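Local coordinates for protein aldo-keto Reductase, OXIDOREDUCTASE (Salmonella typhimurium, PDB 5T79) that binds NADPH and probably acts as an NADP-dependent aldo-keto reductase, with proposed biocatalytic use in converting 3-hydroxybutanal to 1,3-butanediol, at residues S222-L234 with Q254-N267. Sequence-based numbering, arbitrary orientation.
Sequences SPLAGGQLTDRYL and QITADKLEKVRRLN. With NDP (NADPH dihydro-nicotinamide-adenine-dinucleotide phosphate), chain E.
The Y233 ring is the flat element of the apolar contact: I255 CG2 stands over one face, 4.2 Å from the ring centroid and 20° off the normal, which meets the criterion for a CH-pi interaction. R232 CD lies over the opposite face, offset toward the rim, so each segment sets an aliphatic carbon on one side of the phenol. L260 CD1 reaches Y233 CB at 3.9 Å; with CG anti to the backbone N (chi1 -177°), L260 swings this methyl in from the helix. Further along the helix, V263 sets CG2 against Q228 O and CG1 against L234 CD2, while L266 CD1 meets L229 CD2 at 3.9 Å.

One direct hydrogen bond joins the segments, from Q228 NE2 to Q254 O (3.0 Å, 159° at the hydrogen). The acceptor lies near the Q228 amide plane, but the donor is tilted out of the carbonyl plane. The extended Q228 chain lies against I255 CD1 on its way there. A water that accepts from N of T256, the helix N-cap, also takes a weak bond from Q228 NE2, and another that donates to Q254 O lies in weak contact with Y233 OH.

In this TIM-barrel fold of the aldo-keto reductases, 222-234 belongs to the loop after strand 217-220 that lines the cofactor pocket, and helix 257-272 packs on its side away from NADPH.

Of the two segments, it is 222-234 that bonds the cofactor; S299, D61, S168, Q303, N169 and Q193 add further hydrogen bonds from elsewhere in the chain. L224 N donates to the pyrophosphate oxygen O2A, and R232 NH2 donates to O2X of the 2'-phosphate at 2.8 Å and to O2B. R232 NH1 turns back to G226 O (3.0 Å) on a lone pair in the carbonyl plane, tying the guanidinium to the loop. T230 OG1 accepts from R232 N in an ST turn.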
# COMPACT_ATOMS: atom_id res chain seq x y z
N SER A 222 -1.05 -0.66 -6.43
CA SER A 222 -1.50 -0.44 -7.81
C SER A 222 -2.79 -1.26 -8.08
O SER A 222 -2.88 -1.99 -9.08
CB SER A 222 -0.40 -0.77 -8.83
OG SER A 222 -0.71 -0.14 -10.06
N PRO A 223 -3.81 -1.19 -7.18
CA PRO A 223 -5.04 -2.00 -7.40
C PRO A 223 -5.90 -1.50 -8.56
O PRO A 223 -6.83 -2.20 -8.97
CB PRO A 223 -5.77 -1.85 -6.08
CG PRO A 223 -5.41 -0.44 -5.62
CD PRO A 223 -3.93 -0.38 -5.94
N LEU A 224 -5.60 -0.29 -9.08
CA LEU A 224 -6.30 0.28 -10.23
C LEU A 224 -5.36 0.29 -11.43
O LEU A 224 -5.61 0.99 -12.41
CB LEU A 224 -6.85 1.70 -9.93
CG LEU A 224 -7.88 1.79 -8.79
CD1 LEU A 224 -8.36 3.23 -8.59
CD2 LEU A 224 -9.08 0.90 -9.05
N ALA A 225 -4.28 -0.53 -11.37
CA ALA A 225 -3.26 -0.64 -12.43
C ALA A 225 -2.76 0.76 -12.85
O ALA A 225 -2.72 1.10 -14.04
CB ALA A 225 -3.82 -1.42 -13.64
N GLY A 226 -2.45 1.58 -11.84
CA GLY A 226 -1.96 2.95 -11.99
C GLY A 226 -2.96 3.93 -12.56
O GLY A 226 -2.57 4.96 -13.12
N GLY A 227 -4.25 3.62 -12.43
CA GLY A 227 -5.31 4.46 -12.94
C GLY A 227 -5.97 3.96 -14.22
O GLY A 227 -6.94 4.56 -14.67
N GLN A 228 -5.46 2.85 -14.81
CA GLN A 228 -6.09 2.28 -16.03
C GLN A 228 -7.51 1.78 -15.74
O GLN A 228 -8.43 1.96 -16.55
CB GLN A 228 -5.27 1.11 -16.59
CG GLN A 228 -3.99 1.57 -17.31
CD GLN A 228 -3.16 0.41 -17.82
OE1 GLN A 228 -3.44 -0.77 -17.57
NE2 GLN A 228 -2.11 0.73 -18.56
N LEU A 229 -7.69 1.18 -14.55
CA LEU A 229 -8.98 0.60 -14.14
C LEU A 229 -9.89 1.67 -13.51
O LEU A 229 -10.36 1.53 -12.38
CB LEU A 229 -8.73 -0.59 -13.19
CG LEU A 229 -8.09 -1.84 -13.84
CD1 LEU A 229 -7.44 -2.73 -12.81
CD2 LEU A 229 -9.13 -2.63 -14.65
N THR A 230 -10.10 2.77 -14.26
CA THR A 230 -10.92 3.92 -13.86
C THR A 230 -11.63 4.49 -15.09
O THR A 230 -11.61 3.86 -16.16
CB THR A 230 -10.06 5.04 -13.18
OG1 THR A 230 -9.27 5.70 -14.17
CG2 THR A 230 -9.18 4.53 -12.05
N ASP A 231 -12.20 5.70 -14.93
CA ASP A 231 -12.88 6.51 -15.95
C ASP A 231 -11.89 7.23 -16.86
O ASP A 231 -12.27 7.62 -17.96
CB ASP A 231 -13.74 7.60 -15.26
CG ASP A 231 -15.18 7.22 -15.01
OD1 ASP A 231 -15.63 6.21 -15.57
OD2 ASP A 231 -15.86 7.96 -14.27
N ARG A 232 -10.65 7.45 -16.37
CA ARG A 232 -9.58 8.22 -17.01
C ARG A 232 -9.51 8.08 -18.54
O ARG A 232 -9.56 9.11 -19.23
CB ARG A 232 -8.20 7.88 -16.40
CG ARG A 232 -7.11 8.90 -16.75
CD ARG A 232 -5.72 8.42 -16.41
NE ARG A 232 -5.41 8.60 -14.99
CZ ARG A 232 -4.50 7.88 -14.33
NH1 ARG A 232 -3.82 6.92 -14.94
NH2 ARG A 232 -4.28 8.11 -13.04
N TYR A 233 -9.42 6.85 -19.07
CA TYR A 233 -9.25 6.65 -20.52
C TYR A 233 -10.56 6.30 -21.25
O TYR A 233 -10.50 5.87 -22.42
CB TYR A 233 -8.18 5.58 -20.79
CG TYR A 233 -6.86 5.86 -20.10
CD1 TYR A 233 -6.07 6.95 -20.48
CD2 TYR A 233 -6.38 5.03 -19.09
CE1 TYR A 233 -4.85 7.21 -19.85
CE2 TYR A 233 -5.17 5.28 -18.47
CZ TYR A 233 -4.40 6.37 -18.85
OH TYR A 233 -3.21 6.62 -18.22
N LEU A 234 -11.73 6.53 -20.61
CA LEU A 234 -13.04 6.27 -21.23
C LEU A 234 -13.69 7.56 -21.74
O LEU A 234 -13.05 8.60 -21.82
CB LEU A 234 -13.99 5.57 -20.25
CG LEU A 234 -13.52 4.24 -19.66
CD1 LEU A 234 -14.27 3.93 -18.39
CD2 LEU A 234 -13.65 3.11 -20.66
N GLN A 254 0.44 4.98 -21.37
CA GLN A 254 -0.82 5.24 -20.68
C GLN A 254 -1.73 4.00 -20.62
O GLN A 254 -2.09 3.55 -19.54
CB GLN A 254 -1.54 6.39 -21.37
CG GLN A 254 -0.82 7.71 -21.26
CD GLN A 254 -1.47 8.79 -22.08
OE1 GLN A 254 -1.23 8.89 -23.28
NE2 GLN A 254 -2.28 9.61 -21.44
N ILE A 255 -1.97 3.38 -21.78
CA ILE A 255 -2.77 2.15 -21.92
C ILE A 255 -2.61 1.58 -23.35
O ILE A 255 -2.58 2.35 -24.30
CB ILE A 255 -4.28 2.42 -21.56
CG1 ILE A 255 -5.05 1.10 -21.33
CG2 ILE A 255 -5.01 3.34 -22.57
CD1 ILE A 255 -6.28 1.25 -20.43
N THR A 256 -2.50 0.23 -23.48
CA THR A 256 -2.42 -0.43 -24.80
C THR A 256 -3.84 -0.57 -25.37
O THR A 256 -4.82 -0.40 -24.63
CB THR A 256 -1.73 -1.81 -24.73
OG1 THR A 256 -2.53 -2.71 -23.96
CG2 THR A 256 -0.29 -1.76 -24.19
N ALA A 257 -3.95 -0.88 -26.67
CA ALA A 257 -5.26 -1.07 -27.33
C ALA A 257 -6.04 -2.23 -26.70
O ALA A 257 -7.24 -2.06 -26.43
CB ALA A 257 -5.08 -1.32 -28.82
N ASP A 258 -5.37 -3.37 -26.44
CA ASP A 258 -5.98 -4.56 -25.85
C ASP A 258 -6.46 -4.30 -24.42
O ASP A 258 -7.53 -4.77 -24.04
CB ASP A 258 -5.01 -5.75 -25.89
CG ASP A 258 -4.89 -6.43 -27.25
OD1 ASP A 258 -5.59 -6.00 -28.19
OD2 ASP A 258 -4.10 -7.40 -27.36
N LYS A 259 -5.69 -3.53 -23.64
CA LYS A 259 -6.06 -3.18 -22.26
C LYS A 259 -7.23 -2.16 -22.27
O LYS A 259 -8.11 -2.24 -21.41
CB LYS A 259 -4.84 -2.64 -21.49
CG LYS A 259 -4.49 -3.45 -20.26
CD LYS A 259 -3.51 -4.58 -20.53
CE LYS A 259 -3.11 -5.27 -19.25
NZ LYS A 259 -2.02 -6.25 -19.47
N LEU A 260 -7.25 -1.24 -23.26
CA LEU A 260 -8.32 -0.25 -23.36
C LEU A 260 -9.66 -0.94 -23.64
O LEU A 260 -10.67 -0.58 -23.02
CB LEU A 260 -8.00 0.82 -24.41
CG LEU A 260 -9.02 1.98 -24.59
CD1 LEU A 260 -9.17 2.82 -23.30
CD2 LEU A 260 -8.62 2.87 -25.76
N GLU A 261 -9.66 -1.98 -24.50
CA GLU A 261 -10.86 -2.78 -24.79
C GLU A 261 -11.31 -3.54 -23.54
O GLU A 261 -12.51 -3.64 -23.31
CB GLU A 261 -10.60 -3.74 -25.95
CG GLU A 261 -11.85 -4.41 -26.52
CD GLU A 261 -13.00 -3.50 -26.93
OE1 GLU A 261 -12.76 -2.49 -27.64
OE2 GLU A 261 -14.15 -3.79 -26.54
N LYS A 262 -10.37 -4.04 -22.71
CA LYS A 262 -10.72 -4.76 -21.48
C LYS A 262 -11.35 -3.79 -20.48
O LYS A 262 -12.40 -4.11 -19.91
CB LYS A 262 -9.51 -5.50 -20.89
CG LYS A 262 -9.12 -6.72 -21.74
CD LYS A 262 -7.79 -7.31 -21.32
CE LYS A 262 -7.45 -8.49 -22.20
NZ LYS A 262 -6.10 -9.04 -21.88
N VAL A 263 -10.77 -2.58 -20.35
CA VAL A 263 -11.28 -1.52 -19.45
C VAL A 263 -12.73 -1.17 -19.84
O VAL A 263 -13.59 -1.08 -18.98
CB VAL A 263 -10.34 -0.28 -19.45
CG1 VAL A 263 -11.03 0.97 -18.90
CG2 VAL A 263 -9.06 -0.58 -18.65
N ARG A 264 -12.98 -1.00 -21.14
CA ARG A 264 -14.33 -0.68 -21.63
C ARG A 264 -15.34 -1.75 -21.23
O ARG A 264 -16.43 -1.42 -20.76
CB ARG A 264 -14.32 -0.50 -23.16
CG ARG A 264 -13.64 0.79 -23.62
CD ARG A 264 -13.68 0.96 -25.13
NE ARG A 264 -13.32 2.32 -25.53
CZ ARG A 264 -12.38 2.62 -26.42
NH1 ARG A 264 -11.68 1.66 -27.01
NH2 ARG A 264 -12.13 3.89 -26.72
N ARG A 265 -14.98 -3.03 -21.41
CA ARG A 265 -15.88 -4.16 -21.12
C ARG A 265 -16.05 -4.35 -19.62
O ARG A 265 -17.15 -4.66 -19.18
CB ARG A 265 -15.37 -5.46 -21.76
CG ARG A 265 -15.39 -5.45 -23.29
CD ARG A 265 -14.87 -6.77 -23.82
NE ARG A 265 -14.99 -6.87 -25.28
CZ ARG A 265 -14.76 -7.98 -25.97
NH1 ARG A 265 -14.40 -9.10 -25.35
NH2 ARG A 265 -14.89 -7.98 -27.29
N LEU A 266 -14.98 -4.14 -18.83
CA LEU A 266 -15.07 -4.23 -17.37
C LEU A 266 -15.96 -3.11 -16.84
O LEU A 266 -16.74 -3.35 -15.92
CB LEU A 266 -13.66 -4.18 -16.72
CG LEU A 266 -12.80 -5.44 -16.90
CD1 LEU A 266 -11.34 -5.14 -16.56
CD2 LEU A 266 -13.33 -6.62 -16.08
N ASN A 267 -15.87 -1.90 -17.43
CA ASN A 267 -16.71 -0.76 -17.03
C ASN A 267 -18.22 -1.05 -17.29
O ASN A 267 -19.07 -0.60 -16.51
CB ASN A 267 -16.28 0.51 -17.75
CG ASN A 267 -16.96 1.75 -17.24
OD1 ASN A 267 -17.07 1.99 -16.03
ND2 ASN A 267 -17.46 2.57 -18.16
PA NDP E . -3.91 3.23 -7.89
O1A NDP E . -5.01 3.20 -6.86
O2A NDP E . -3.56 2.11 -8.76
O5B NDP E . -4.08 4.48 -8.89
C5B NDP E . -4.02 5.77 -8.25
C4B NDP E . -4.17 6.88 -9.25
O4B NDP E . -5.29 6.59 -10.13
C3B NDP E . -4.46 8.24 -8.62
O3B NDP E . -3.24 8.96 -8.42
C2B NDP E . -5.40 8.90 -9.61
O2B NDP E . -4.66 9.60 -10.64
C1B NDP E . -6.14 7.72 -10.23
N9A NDP E . -7.41 7.39 -9.60
C8A NDP E . -7.61 6.80 -8.38
N7A NDP E . -8.88 6.62 -8.08
C5A NDP E . -9.55 7.14 -9.17
C6A NDP E . -10.93 7.32 -9.44
N6A NDP E . -11.91 6.85 -8.67
N1A NDP E . -11.26 7.96 -10.59
C2A NDP E . -10.28 8.34 -11.42
N3A NDP E . -8.96 8.20 -11.28
C4A NDP E . -8.66 7.61 -10.12
O3 NDP E . -2.70 3.49 -6.89
PN NDP E . -1.16 3.59 -7.29
O1N NDP E . -1.00 5.06 -7.31
O2N NDP E . -0.80 2.77 -8.53
O5D NDP E . -0.24 2.88 -6.15
C5D NDP E . -0.90 2.58 -4.89
C4D NDP E . 0.04 2.80 -3.73
O4D NDP E . 0.92 1.67 -3.61
C3D NDP E . 0.96 4.01 -3.81
O3D NDP E . 0.27 5.19 -3.42
C2D NDP E . 2.14 3.59 -2.92
O2D NDP E . 2.07 3.90 -1.53
C1D NDP E . 2.19 2.08 -3.16
N1N NDP E . 3.15 1.67 -4.20
C2N NDP E . 4.17 0.80 -3.80
C3N NDP E . 5.11 0.34 -4.65
C7N NDP E . 5.98 -0.81 -4.23
O7N NDP E . 6.87 -1.13 -5.03
N7N NDP E . 5.83 -1.40 -3.05
C4N NDP E . 5.24 0.96 -6.02
C5N NDP E . 3.99 1.67 -6.43
C6N NDP E . 3.05 2.01 -5.58
P2B NDP E . -4.92 11.09 -11.24
O1X NDP E . -3.83 12.07 -11.05
O2X NDP E . -5.17 10.76 -12.71
O3X NDP E . -6.25 11.51 -10.64
O HOH W 1 -1.29 -1.00 -21.01
O HOH W 2 -16.54 3.97 -14.24
O HOH W 3 -18.46 5.32 -17.36
O HOH W 4 -1.26 4.07 -16.93